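Local coordinates for protein glycoside hydrolase family 5 (Aspergillus oryzae, PDB 6LA0) that probably acts as a secreted rutinosidase of the exo-1,3-beta-glucanase type, hydrolysing beta-glycosidic bonds to release a rutinose or glucose unit, at residues Trp152-Asn157 with Ala212-Lys217; Pro188-Thr193 with Met236-Phe241; Pro243-Ser248 with Ala287-Phe292; Phe259-Tyr264 with Val294-Trp299. All coordinates share one frame; numbering follows the deposited sequence.

The four contacts lie within the TIM-barrel domain of a family 5 glycoside hydrolase. Along the chain the segments of interactions 1 and 2 alternate, and so do those of interactions 3 and 4, while the first pair closes before the second opens. Interactions 2 and 4 sit deepest, their centres about 10 Å apart, and meet on neighbouring strands 235-237 and 257-265. Interactions 1 and 3 are peripheral, each about 20 Å from the chain centre and with centres about 21 Å apart, yet Ala212 touches Tyr246 and Trp247. Interactions 2 and 4 together hold the carboxylates of the probable active site, whereas interaction 3 lies at the start of strand 294-303.

Interaction 1: residues Trp152-Asn157 with Ala212-Lys217; sequences WGWYYN and ATWVLK. With NAG (2-acetamido-2-deoxy-beta-D-glucopyranose), chain D.
Trp214 carries most of this contact, reaching from helix 209-229 into the loop 152-157. Its CG lies anti to the backbone N (chi1 -163°), which swings the indole off the helix and lays one face against the turn backbone. There the CA of Tyr156 stands 3.5 Å from the centroid of the six-membered ring, almost on the ring normal, a CH-pi contact; the amide N of the same residue also lies over this face. The edge of the indole is turned to the face of Trp154, with CD1 of Trp214 3.5 Å from CZ3 of Trp154 and the planes 79° apart, a T-shaped pair. The Tyr156 ring meets Trp214 obliquely. A water lies in the Trp214 ring plane, accepts from its NE1 at 2.7 Å and donates to Trp154 O at 2.6 Å, bridging helix and loop. Next, Val215 sends CG2 to the edge of Trp154 and to CE2 of Tyr155, 4.1 Å from that atom. Two residues on, Lys217 lays CD over the other face of Trp214. The far ends of the loop rings are held elsewhere: Trp154 NE1 bonds to Ser164 and Tyr155 OH to Thr140. Asn157, whose ND2 is bound to the glycan at C1, keeps its amide in place with an ND2 bond to Gly153 O and an OD1 bond to Ala160 N, capping helix 158-176. The whole is an aromatic cluster of Trp154, Tyr156 and Trp214, joining the loop that ends in the glycosylated N-cap Asn157 to helix 209-229 of the barrel.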
# COMPACT_ATOMS: atom_id res chain seq x y z
N TRP A 152 0.35 -15.60 11.55
CA TRP A 152 -1.06 -15.50 11.16
C TRP A 152 -1.97 -15.33 12.37
O TRP A 152 -3.16 -15.67 12.29
CB TRP A 152 -1.51 -16.73 10.37
CG TRP A 152 -1.09 -16.85 8.96
CD1 TRP A 152 -1.76 -16.42 7.85
CD2 TRP A 152 0.08 -17.53 8.48
NE1 TRP A 152 -1.06 -16.76 6.71
CE2 TRP A 152 0.07 -17.44 7.08
CE3 TRP A 152 1.14 -18.20 9.11
CZ2 TRP A 152 1.08 -17.98 6.29
CZ3 TRP A 152 2.14 -18.73 8.33
CH2 TRP A 152 2.10 -18.63 6.93
N GLY A 153 -1.44 -14.84 13.49
CA GLY A 153 -2.14 -14.83 14.76
C GLY A 153 -3.26 -13.83 14.90
O GLY A 153 -3.96 -13.84 15.92
N TRP A 154 -3.46 -12.96 13.90
CA TRP A 154 -4.52 -11.96 13.96
C TRP A 154 -5.90 -12.61 13.92
O TRP A 154 -6.83 -12.15 14.60
CB TRP A 154 -4.35 -10.97 12.81
CG TRP A 154 -5.39 -9.89 12.72
CD1 TRP A 154 -5.46 -8.77 13.48
CD2 TRP A 154 -6.49 -9.82 11.80
NE1 TRP A 154 -6.53 -8.00 13.09
CE2 TRP A 154 -7.18 -8.63 12.07
CE3 TRP A 154 -6.95 -10.66 10.77
CZ2 TRP A 154 -8.31 -8.25 11.35
CZ3 TRP A 154 -8.08 -10.28 10.05
CH2 TRP A 154 -8.74 -9.08 10.34
N TYR A 155 -6.04 -13.69 13.15
CA TYR A 155 -7.35 -14.29 12.89
C TYR A 155 -7.96 -14.88 14.17
O TYR A 155 -7.28 -15.58 14.92
CB TYR A 155 -7.23 -15.36 11.80
CG TYR A 155 -6.88 -14.76 10.45
CD1 TYR A 155 -5.55 -14.61 10.07
CD2 TYR A 155 -7.87 -14.30 9.59
CE1 TYR A 155 -5.22 -14.04 8.85
CE2 TYR A 155 -7.55 -13.73 8.36
CZ TYR A 155 -6.21 -13.60 8.00
OH TYR A 155 -5.85 -13.03 6.80
N TYR A 156 -9.25 -14.58 14.40
CA TYR A 156 -10.07 -15.19 15.44
C TYR A 156 -9.61 -14.82 16.84
O TYR A 156 -10.02 -15.44 17.82
CB TYR A 156 -10.12 -16.72 15.27
CG TYR A 156 -10.12 -17.18 13.81
CD1 TYR A 156 -11.15 -16.82 12.95
CD2 TYR A 156 -9.09 -17.96 13.30
CE1 TYR A 156 -11.15 -17.23 11.62
CE2 TYR A 156 -9.07 -18.37 11.98
CZ TYR A 156 -10.11 -18.01 11.14
OH TYR A 156 -10.08 -18.43 9.83
N ASN A 157 -8.77 -13.79 16.96
CA ASN A 157 -8.04 -13.45 18.19
C ASN A 157 -8.67 -12.18 18.73
O ASN A 157 -8.46 -11.09 18.19
CB ASN A 157 -6.56 -13.29 17.85
CG ASN A 157 -5.69 -12.91 19.04
OD1 ASN A 157 -6.15 -12.36 20.04
ND2 ASN A 157 -4.40 -13.21 18.92
N ALA A 212 -12.35 -15.13 5.73
CA ALA A 212 -13.09 -13.98 5.22
C ALA A 212 -14.16 -13.50 6.20
O ALA A 212 -14.49 -12.31 6.21
CB ALA A 212 -13.71 -14.30 3.86
N THR A 213 -14.73 -14.39 7.01
CA THR A 213 -15.73 -13.92 7.97
C THR A 213 -15.08 -13.04 9.03
O THR A 213 -15.66 -12.02 9.44
CB THR A 213 -16.45 -15.11 8.62
OG1 THR A 213 -15.52 -15.87 9.39
CG2 THR A 213 -17.05 -16.00 7.54
N TRP A 214 -13.86 -13.37 9.44
CA TRP A 214 -13.16 -12.52 10.40
C TRP A 214 -12.79 -11.18 9.77
O TRP A 214 -12.93 -10.13 10.41
CB TRP A 214 -11.92 -13.23 10.95
CG TRP A 214 -11.40 -12.60 12.22
CD1 TRP A 214 -10.29 -11.80 12.35
CD2 TRP A 214 -11.98 -12.69 13.53
NE1 TRP A 214 -10.15 -11.40 13.66
CE2 TRP A 214 -11.16 -11.94 14.41
CE3 TRP A 214 -13.09 -13.36 14.06
CZ2 TRP A 214 -11.44 -11.82 15.78
CZ3 TRP A 214 -13.37 -13.23 15.43
CH2 TRP A 214 -12.54 -12.47 16.27
N VAL A 215 -12.33 -11.20 8.51
CA VAL A 215 -12.02 -9.95 7.82
C VAL A 215 -13.25 -9.06 7.72
O VAL A 215 -13.19 -7.85 7.97
CB VAL A 215 -11.42 -10.26 6.43
CG1 VAL A 215 -11.20 -8.97 5.64
CG2 VAL A 215 -10.12 -11.01 6.59
N LEU A 216 -14.40 -9.65 7.34
CA LEU A 216 -15.65 -8.90 7.28
C LEU A 216 -16.03 -8.33 8.64
O LEU A 216 -16.43 -7.16 8.74
CB LEU A 216 -16.78 -9.78 6.75
CG LEU A 216 -18.10 -9.06 6.44
CD1 LEU A 216 -17.96 -8.22 5.18
CD2 LEU A 216 -19.25 -10.05 6.31
N LYS A 217 -15.94 -9.13 9.69
CA LYS A 217 -16.17 -8.59 11.04
C LYS A 217 -15.33 -7.34 11.27
O LYS A 217 -15.85 -6.30 11.71
CB LYS A 217 -15.88 -9.66 12.09
CG LYS A 217 -15.91 -9.15 13.54
CD LYS A 217 -15.52 -10.27 14.49
CE LYS A 217 -15.14 -9.74 15.87
NZ LYS A 217 -16.35 -9.43 16.69
C1 NAG D . -3.42 -12.89 19.91
C2 NAG D . -2.22 -13.85 19.80
C3 NAG D . -1.04 -13.37 20.65
C4 NAG D . -0.73 -11.90 20.37
C5 NAG D . -1.99 -11.08 20.57
C6 NAG D . -1.80 -9.61 20.31
C7 NAG D . -2.58 -16.24 19.35
C8 NAG D . -3.01 -17.55 19.93
N2 NAG D . -2.60 -15.20 20.19
O3 NAG D . 0.11 -14.16 20.37
O4 NAG D . 0.29 -11.43 21.25
O5 NAG D . -2.99 -11.54 19.66
O6 NAG D . -0.84 -9.41 19.28
O7 NAG D . -2.24 -16.12 18.17
O HOH W 1 -8.29 -10.01 15.09

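Interaction 2: residues Pro188-Thr193 with Met236-Phe241; sequences PMNEPT and MFQGSF
Gln238 directs its CB toward the loop 188-193, and a bend at chi2 (-61°) then delivers OE1 to the amide N of Glu191 at 2.8 Å, in the carbonyl plane and on a lone pair. Its NE2 turns instead to its own segment, donating to Ser240 O at 3.1 Å, and also to Asp260 O in the next strand, so both ends of the amide are engaged. The Glu191 carboxylate stands nearly across this amide, 78° between the planes, and its CD lies 3.6 Å from CZ of Phe241. Glu191 OE2 goes on to bond with His262 ND1. Thr193 CG2 sits at the edge of the Phe241 ring beside CE2, 3.8 Å away. Ser240 OG donates a short 2.5 Å bond to Pro192 O. At the other end Met189 runs alongside Phe237, pointing the same way, with SD 4.1 Å from CE1, an oblique Met-aromatic contact. A water joins the backbones there, donating to Met236 O and Met189 O and accepting from Gln238 N. The loop bears the Asn-Glu-Pro sequence following strand 184-187, which in family 5 enzymes usually supplies the acid/base glutamate at the end of the fourth barrel strand, a role Glu191 would be expected to fill.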
# COMPACT_ATOMS: atom_id res chain seq x y z
N PRO A 188 -7.60 0.44 6.65
CA PRO A 188 -7.32 -0.21 7.94
C PRO A 188 -6.65 -1.58 7.87
O PRO A 188 -6.42 -2.17 8.93
CB PRO A 188 -8.73 -0.33 8.54
CG PRO A 188 -9.61 -0.55 7.32
CD PRO A 188 -9.01 0.32 6.25
N MET A 189 -6.32 -2.10 6.69
CA MET A 189 -5.54 -3.33 6.59
C MET A 189 -4.99 -3.44 5.17
O MET A 189 -5.34 -2.66 4.29
CB MET A 189 -6.38 -4.56 6.94
CG MET A 189 -7.37 -4.96 5.86
SD MET A 189 -8.80 -5.89 6.44
CE MET A 189 -8.06 -7.30 7.24
N ASN A 190 -4.15 -4.45 4.96
CA ASN A 190 -3.49 -4.66 3.67
C ASN A 190 -3.22 -6.15 3.48
O ASN A 190 -2.63 -6.79 4.35
CB ASN A 190 -2.17 -3.88 3.59
CG ASN A 190 -1.42 -4.14 2.30
OD1 ASN A 190 -1.76 -3.60 1.25
ND2 ASN A 190 -0.40 -4.99 2.37
N GLU A 191 -3.68 -6.68 2.34
CA GLU A 191 -3.46 -8.05 1.88
C GLU A 191 -3.61 -9.14 2.96
O GLU A 191 -2.68 -9.92 3.17
CB GLU A 191 -2.12 -8.16 1.16
CG GLU A 191 -2.05 -7.29 -0.09
CD GLU A 191 -0.74 -7.45 -0.87
OE1 GLU A 191 0.16 -8.17 -0.38
OE2 GLU A 191 -0.62 -6.85 -1.97
N PRO A 192 -4.78 -9.25 3.59
CA PRO A 192 -4.99 -10.37 4.52
C PRO A 192 -5.14 -11.69 3.78
O PRO A 192 -5.99 -11.82 2.88
CB PRO A 192 -6.28 -9.98 5.25
CG PRO A 192 -7.03 -9.16 4.23
CD PRO A 192 -5.95 -8.35 3.54
N THR A 193 -4.33 -12.68 4.15
CA THR A 193 -4.45 -14.03 3.61
C THR A 193 -4.23 -15.04 4.73
O THR A 193 -3.46 -14.80 5.66
CB THR A 193 -3.44 -14.31 2.48
OG1 THR A 193 -2.10 -14.21 2.98
CG2 THR A 193 -3.61 -13.33 1.33
N MET A 236 -10.94 2.69 2.89
CA MET A 236 -10.42 1.94 1.75
C MET A 236 -10.17 0.49 2.18
O MET A 236 -9.37 0.23 3.09
CB MET A 236 -9.13 2.58 1.21
CG MET A 236 -8.56 1.86 -0.03
SD MET A 236 -7.29 2.78 -0.95
CE MET A 236 -8.31 3.93 -1.89
N PHE A 237 -10.89 -0.44 1.55
CA PHE A 237 -10.89 -1.86 1.91
C PHE A 237 -10.03 -2.61 0.90
O PHE A 237 -10.42 -2.75 -0.26
CB PHE A 237 -12.33 -2.39 1.94
CG PHE A 237 -12.47 -3.85 2.34
CD1 PHE A 237 -11.47 -4.52 3.04
CD2 PHE A 237 -13.63 -4.55 2.04
CE1 PHE A 237 -11.63 -5.87 3.41
CE2 PHE A 237 -13.79 -5.88 2.41
CZ PHE A 237 -12.79 -6.54 3.09
N GLN A 238 -8.85 -3.05 1.34
CA GLN A 238 -7.99 -3.95 0.58
C GLN A 238 -8.51 -5.35 0.84
O GLN A 238 -8.09 -6.03 1.78
CB GLN A 238 -6.53 -3.79 0.99
CG GLN A 238 -5.52 -4.09 -0.12
CD GLN A 238 -5.61 -5.52 -0.61
OE1 GLN A 238 -5.25 -6.44 0.09
NE2 GLN A 238 -6.14 -5.71 -1.83
N GLY A 239 -9.47 -5.79 0.02
CA GLY A 239 -10.18 -7.03 0.29
C GLY A 239 -9.43 -8.25 -0.19
O GLY A 239 -9.97 -9.06 -0.95
N SER A 240 -8.18 -8.39 0.26
CA SER A 240 -7.28 -9.49 -0.11
C SER A 240 -7.26 -9.55 -1.63
O SER A 240 -7.26 -8.51 -2.29
CB SER A 240 -7.75 -10.79 0.55
OG SER A 240 -6.78 -11.83 0.47
N PHE A 241 -7.30 -10.75 -2.21
CA PHE A 241 -7.25 -10.86 -3.66
C PHE A 241 -8.56 -11.37 -4.26
O PHE A 241 -8.57 -11.98 -5.33
CB PHE A 241 -6.06 -11.71 -4.08
CG PHE A 241 -4.75 -11.21 -3.50
CD1 PHE A 241 -4.08 -10.15 -4.09
CD2 PHE A 241 -4.21 -11.78 -2.36
CE1 PHE A 241 -2.86 -9.68 -3.56
CE2 PHE A 241 -3.00 -11.32 -1.82
CZ PHE A 241 -2.33 -10.26 -2.42
O HOH W 2 -8.24 -2.09 3.99

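Interaction 3: residues Pro243-Ser248 with Ala287-Phe292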
# COMPACT_ATOMS: atom_id res chain seq x y z
N PRO A 243 -12.33 -10.49 -6.04
CA PRO A 243 -12.95 -9.39 -6.78
C PRO A 243 -13.84 -8.57 -5.87
O PRO A 243 -14.36 -9.07 -4.87
CB PRO A 243 -13.76 -10.10 -7.88
CG PRO A 243 -13.92 -11.50 -7.40
CD PRO A 243 -12.68 -11.80 -6.60
N GLU A 244 -14.03 -7.30 -6.22
CA GLU A 244 -14.95 -6.48 -5.44
C GLU A 244 -16.32 -7.14 -5.35
O GLU A 244 -16.99 -7.05 -4.31
CB GLU A 244 -15.06 -5.08 -6.05
CG GLU A 244 -16.17 -4.21 -5.44
CD GLU A 244 -17.48 -4.30 -6.22
OE1 GLU A 244 -17.52 -4.96 -7.28
OE2 GLU A 244 -18.48 -3.70 -5.77
N GLN A 245 -16.75 -7.85 -6.40
CA GLN A 245 -18.07 -8.48 -6.35
C GLN A 245 -18.19 -9.53 -5.24
O GLN A 245 -19.32 -9.83 -4.82
CB GLN A 245 -18.40 -9.11 -7.71
CG GLN A 245 -18.65 -8.08 -8.79
CD GLN A 245 -17.41 -7.78 -9.61
OE1 GLN A 245 -16.29 -7.68 -9.07
NE2 GLN A 245 -17.59 -7.63 -10.91
N TYR A 246 -17.07 -10.09 -4.78
CA TYR A 246 -17.10 -11.06 -3.69
C TYR A 246 -17.55 -10.42 -2.38
O TYR A 246 -18.17 -11.10 -1.55
CB TYR A 246 -15.70 -11.69 -3.51
CG TYR A 246 -15.57 -12.65 -2.34
CD1 TYR A 246 -15.29 -12.18 -1.05
CD2 TYR A 246 -15.72 -14.03 -2.52
CE1 TYR A 246 -15.18 -13.05 0.03
CE2 TYR A 246 -15.60 -14.91 -1.44
CZ TYR A 246 -15.32 -14.41 -0.17
OH TYR A 246 -15.19 -15.26 0.91
N TRP A 247 -17.26 -9.14 -2.18
CA TRP A 247 -17.54 -8.46 -0.92
C TRP A 247 -18.78 -7.58 -0.98
O TRP A 247 -19.33 -7.23 0.07
CB TRP A 247 -16.36 -7.57 -0.50
CG TRP A 247 -15.06 -8.30 -0.30
CD1 TRP A 247 -13.99 -8.34 -1.16
CD2 TRP A 247 -14.67 -9.08 0.85
NE1 TRP A 247 -12.99 -9.11 -0.63
CE2 TRP A 247 -13.37 -9.57 0.60
CE3 TRP A 247 -15.30 -9.41 2.05
CZ2 TRP A 247 -12.69 -10.38 1.51
CZ3 TRP A 247 -14.63 -10.21 2.96
CH2 TRP A 247 -13.33 -10.68 2.69
N SER A 248 -19.20 -7.20 -2.18
CA SER A 248 -20.11 -6.06 -2.29
C SER A 248 -21.49 -6.37 -1.73
O SER A 248 -22.18 -5.47 -1.25
CB SER A 248 -20.20 -5.62 -3.75
OG SER A 248 -20.92 -6.54 -4.52
N ALA A 287 -12.97 -3.97 -12.61
CA ALA A 287 -13.73 -2.73 -12.51
C ALA A 287 -14.87 -2.82 -11.51
O ALA A 287 -15.36 -1.78 -11.06
CB ALA A 287 -14.28 -2.34 -13.89
N GLY A 288 -15.31 -4.03 -11.15
CA GLY A 288 -16.36 -4.19 -10.15
C GLY A 288 -17.77 -4.09 -10.72
O GLY A 288 -17.99 -3.96 -11.93
N ASP A 289 -18.74 -4.14 -9.81
CA ASP A 289 -20.15 -4.13 -10.19
C ASP A 289 -20.81 -2.75 -10.06
O ASP A 289 -22.03 -2.64 -10.27
CB ASP A 289 -20.93 -5.16 -9.36
CG ASP A 289 -20.77 -4.95 -7.87
OD1 ASP A 289 -20.53 -3.79 -7.46
OD2 ASP A 289 -20.86 -5.94 -7.11
N GLY A 290 -20.06 -1.71 -9.71
CA GLY A 290 -20.59 -0.37 -9.56
C GLY A 290 -21.29 -0.06 -8.24
O GLY A 290 -21.66 1.10 -8.01
N LYS A 291 -21.53 -1.05 -7.37
CA LYS A 291 -22.11 -0.74 -6.07
C LYS A 291 -21.11 0.03 -5.21
O LYS A 291 -21.51 0.91 -4.43
CB LYS A 291 -22.56 -2.02 -5.36
CG LYS A 291 -23.32 -1.76 -4.04
CD LYS A 291 -23.54 -3.04 -3.23
CE LYS A 291 -24.30 -2.73 -1.94
NZ LYS A 291 -24.59 -3.96 -1.14
N PHE A 292 -19.82 -0.26 -5.34
CA PHE A 292 -18.73 0.48 -4.72
C PHE A 292 -17.63 0.72 -5.73
O PHE A 292 -17.43 -0.10 -6.63
CB PHE A 292 -18.15 -0.27 -3.51
CG PHE A 292 -19.14 -0.53 -2.41
CD1 PHE A 292 -19.51 0.48 -1.54
CD2 PHE A 292 -19.67 -1.80 -2.23
CE1 PHE A 292 -20.41 0.24 -0.51
CE2 PHE A 292 -20.58 -2.06 -1.20
CZ PHE A 292 -20.96 -1.04 -0.34
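Asp289 and Glu244 bring their carboxyl groups together, the planes 81° apart, and most of the polar atoms that meet here are paired. Glu244 OE1 accepts the backbone N-H of Asp289 at 2.9 Å, on its syn side but well out of the carboxylate plane. Its OE2 comes within 2.7 Å of Asp289 OD1, a spacing that suggests one of the two acids holds a proton, which would ease the repulsion between them. Asp289 CG sits between its backbone N and carbonyl carbon (chi1 56°), and from there the two oxygens serve different neighbours. OD2 receives the hydroxyl of Ser248 at 2.7 Å on its syn lone pair; OD1 accepts Lys291 N at 2.9 Å, the Asx turn that folds the loop back. The extended Lys291 chain then carries NZ to Ser248 O, 2.8 Å away, with a second acceptor at Leu251 O. Ser248, at the end of the short, weakly bonded helix, is thus held by the Asp289 carboxylate at its hydroxyl and by the Lys291 amine at its carbonyl. Gln245 CG slides past Asp289, and its amide lies against the Gly288 backbone. Phe292 turns its ring edge to Ser248 O, with CE2 3.8 Å from that oxygen. Phe292 also packs on Leu257, and Glu244 on Phe259, so the loop after helix 275-285 is fastened to helix 244-248 just before the chain enters strand 294-303, beside strand 257-265.

Interaction 4: residues Phe259-Tyr264 with Val294-Trp299; sequences FDVHTY and VFTGEW
Segments 259-264 and 294-299 are parallel neighbours in the sheet, their axes approaching to 4.5 Å at an angle of 43°, with backbone bonds from Phe295 N to Phe259 O, Val261 N to Phe295 O and Thr263 N to Glu298 O. Asp260 OD1 takes the N-H of Gly297 at 2.9 Å, received from above the carboxylate plane, while its other oxygen OD2 accepts NE2 of His262 at 2.9 Å. His262 holds its ring under the Glu298 side chain: CB of Glu298 lies 3.6 Å from the ring centroid, over the face, and the carboxylate follows nearly flat above it, planes 23° apart. The extended Glu298 chain carries its two oxygens to separate partners. OE1 receives the hydroxyl of Tyr264 at 2.6 Å, lying in the plane of that ring at its edge, and OE2 pairs with Arg89. Val261 CG2 meets Val294 CG1 at 3.9 Å. Two or more partners each would restrict the rotation of Asp260, His262 and Glu298, in a connected network of carboxylates, imidazole, tyrosine and arginine that Glu191 extends beyond the contact. Glu298 lies on the seventh barrel strand, where family 5 enzymes usually keep the nucleophile, so the chemistry is consistent with a retaining glycosidase site.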
# COMPACT_ATOMS: atom_id res chain seq x y z
N PHE A 259 -12.76 0.28 -2.75
CA PHE A 259 -11.99 -0.95 -2.77
C PHE A 259 -10.61 -0.69 -3.36
O PHE A 259 -10.49 0.03 -4.36
CB PHE A 259 -12.72 -2.02 -3.59
CG PHE A 259 -13.79 -2.71 -2.83
CD1 PHE A 259 -15.01 -2.08 -2.62
CD2 PHE A 259 -13.57 -3.95 -2.28
CE1 PHE A 259 -16.01 -2.69 -1.89
CE2 PHE A 259 -14.57 -4.58 -1.54
CZ PHE A 259 -15.79 -3.95 -1.36
N ASP A 260 -9.57 -1.24 -2.72
CA ASP A 260 -8.18 -1.16 -3.18
C ASP A 260 -7.79 -2.52 -3.75
O ASP A 260 -7.75 -3.51 -3.01
CB ASP A 260 -7.25 -0.77 -2.03
CG ASP A 260 -5.76 -0.91 -2.40
OD1 ASP A 260 -5.45 -1.04 -3.60
OD2 ASP A 260 -4.90 -0.87 -1.49
N VAL A 261 -7.52 -2.59 -5.07
CA VAL A 261 -7.03 -3.83 -5.67
C VAL A 261 -5.56 -3.67 -6.06
O VAL A 261 -5.11 -2.57 -6.41
CB VAL A 261 -7.87 -4.26 -6.91
CG1 VAL A 261 -9.35 -4.46 -6.53
CG2 VAL A 261 -7.72 -3.25 -8.07
N HIS A 262 -4.82 -4.78 -5.99
CA HIS A 262 -3.40 -4.83 -6.32
C HIS A 262 -3.17 -5.74 -7.52
O HIS A 262 -3.69 -6.86 -7.58
CB HIS A 262 -2.58 -5.32 -5.11
CG HIS A 262 -2.68 -4.42 -3.92
ND1 HIS A 262 -2.08 -4.71 -2.71
CD2 HIS A 262 -3.29 -3.22 -3.76
CE1 HIS A 262 -2.33 -3.73 -1.86
NE2 HIS A 262 -3.06 -2.82 -2.47
N THR A 263 -2.36 -5.28 -8.47
CA THR A 263 -2.15 -6.01 -9.72
C THR A 263 -0.67 -6.04 -10.05
O THR A 263 -0.08 -4.99 -10.31
CB THR A 263 -2.93 -5.37 -10.88
OG1 THR A 263 -4.31 -5.23 -10.50
CG2 THR A 263 -2.81 -6.23 -12.14
N TYR A 264 -0.08 -7.24 -10.06
CA TYR A 264 1.33 -7.45 -10.37
C TYR A 264 1.50 -8.51 -11.45
O TYR A 264 0.60 -9.33 -11.71
CB TYR A 264 2.11 -7.86 -9.13
CG TYR A 264 2.29 -6.75 -8.11
CD1 TYR A 264 3.14 -5.68 -8.37
CD2 TYR A 264 1.66 -6.80 -6.87
CE1 TYR A 264 3.34 -4.67 -7.42
CE2 TYR A 264 1.84 -5.79 -5.91
CZ TYR A 264 2.68 -4.73 -6.19
OH TYR A 264 2.90 -3.74 -5.25
N VAL A 294 -13.62 1.36 -7.24
CA VAL A 294 -12.37 0.59 -7.20
C VAL A 294 -11.18 1.52 -7.45
O VAL A 294 -11.22 2.36 -8.35
CB VAL A 294 -12.37 -0.54 -8.25
CG1 VAL A 294 -11.03 -1.25 -8.27
CG2 VAL A 294 -13.50 -1.53 -7.98
N PHE A 295 -10.12 1.33 -6.66
CA PHE A 295 -8.85 2.03 -6.81
C PHE A 295 -7.73 0.99 -6.87
O PHE A 295 -7.78 -0.02 -6.17
CB PHE A 295 -8.60 3.01 -5.64
CG PHE A 295 -7.37 3.89 -5.80
CD1 PHE A 295 -7.38 4.97 -6.67
CD2 PHE A 295 -6.23 3.64 -5.05
CE1 PHE A 295 -6.25 5.79 -6.79
CE2 PHE A 295 -5.10 4.45 -5.17
CZ PHE A 295 -5.11 5.53 -6.04
N THR A 296 -6.76 1.22 -7.75
CA THR A 296 -5.66 0.27 -7.92
C THR A 296 -4.48 0.81 -7.10
O THR A 296 -3.61 1.51 -7.62
CB THR A 296 -5.30 0.09 -9.39
OG1 THR A 296 -6.49 -0.24 -10.15
CG2 THR A 296 -4.27 -1.02 -9.57
N GLY A 297 -4.45 0.46 -5.82
CA GLY A 297 -3.46 1.03 -4.91
C GLY A 297 -2.03 0.52 -5.04
O GLY A 297 -1.13 1.14 -4.45
N GLU A 298 -1.81 -0.59 -5.74
CA GLU A 298 -0.46 -1.13 -5.97
C GLU A 298 -0.39 -1.79 -7.34
O GLU A 298 -1.27 -2.58 -7.70
CB GLU A 298 -0.08 -2.18 -4.91
CG GLU A 298 0.27 -1.63 -3.55
CD GLU A 298 0.81 -2.68 -2.60
OE1 GLU A 298 1.46 -3.62 -3.09
OE2 GLU A 298 0.60 -2.56 -1.37
N TRP A 299 0.66 -1.48 -8.10
CA TRP A 299 0.97 -2.17 -9.35
C TRP A 299 2.41 -1.83 -9.74
O TRP A 299 3.02 -0.90 -9.20
CB TRP A 299 -0.01 -1.79 -10.46
CG TRP A 299 0.11 -0.37 -10.92
CD1 TRP A 299 -0.23 0.76 -10.23
CD2 TRP A 299 0.61 0.08 -12.19
NE1 TRP A 299 0.03 1.88 -10.98
CE2 TRP A 299 0.55 1.49 -12.19
CE3 TRP A 299 1.11 -0.57 -13.33
CZ2 TRP A 299 0.96 2.26 -13.29
CZ3 TRP A 299 1.53 0.19 -14.42
CH2 TRP A 299 1.45 1.59 -14.39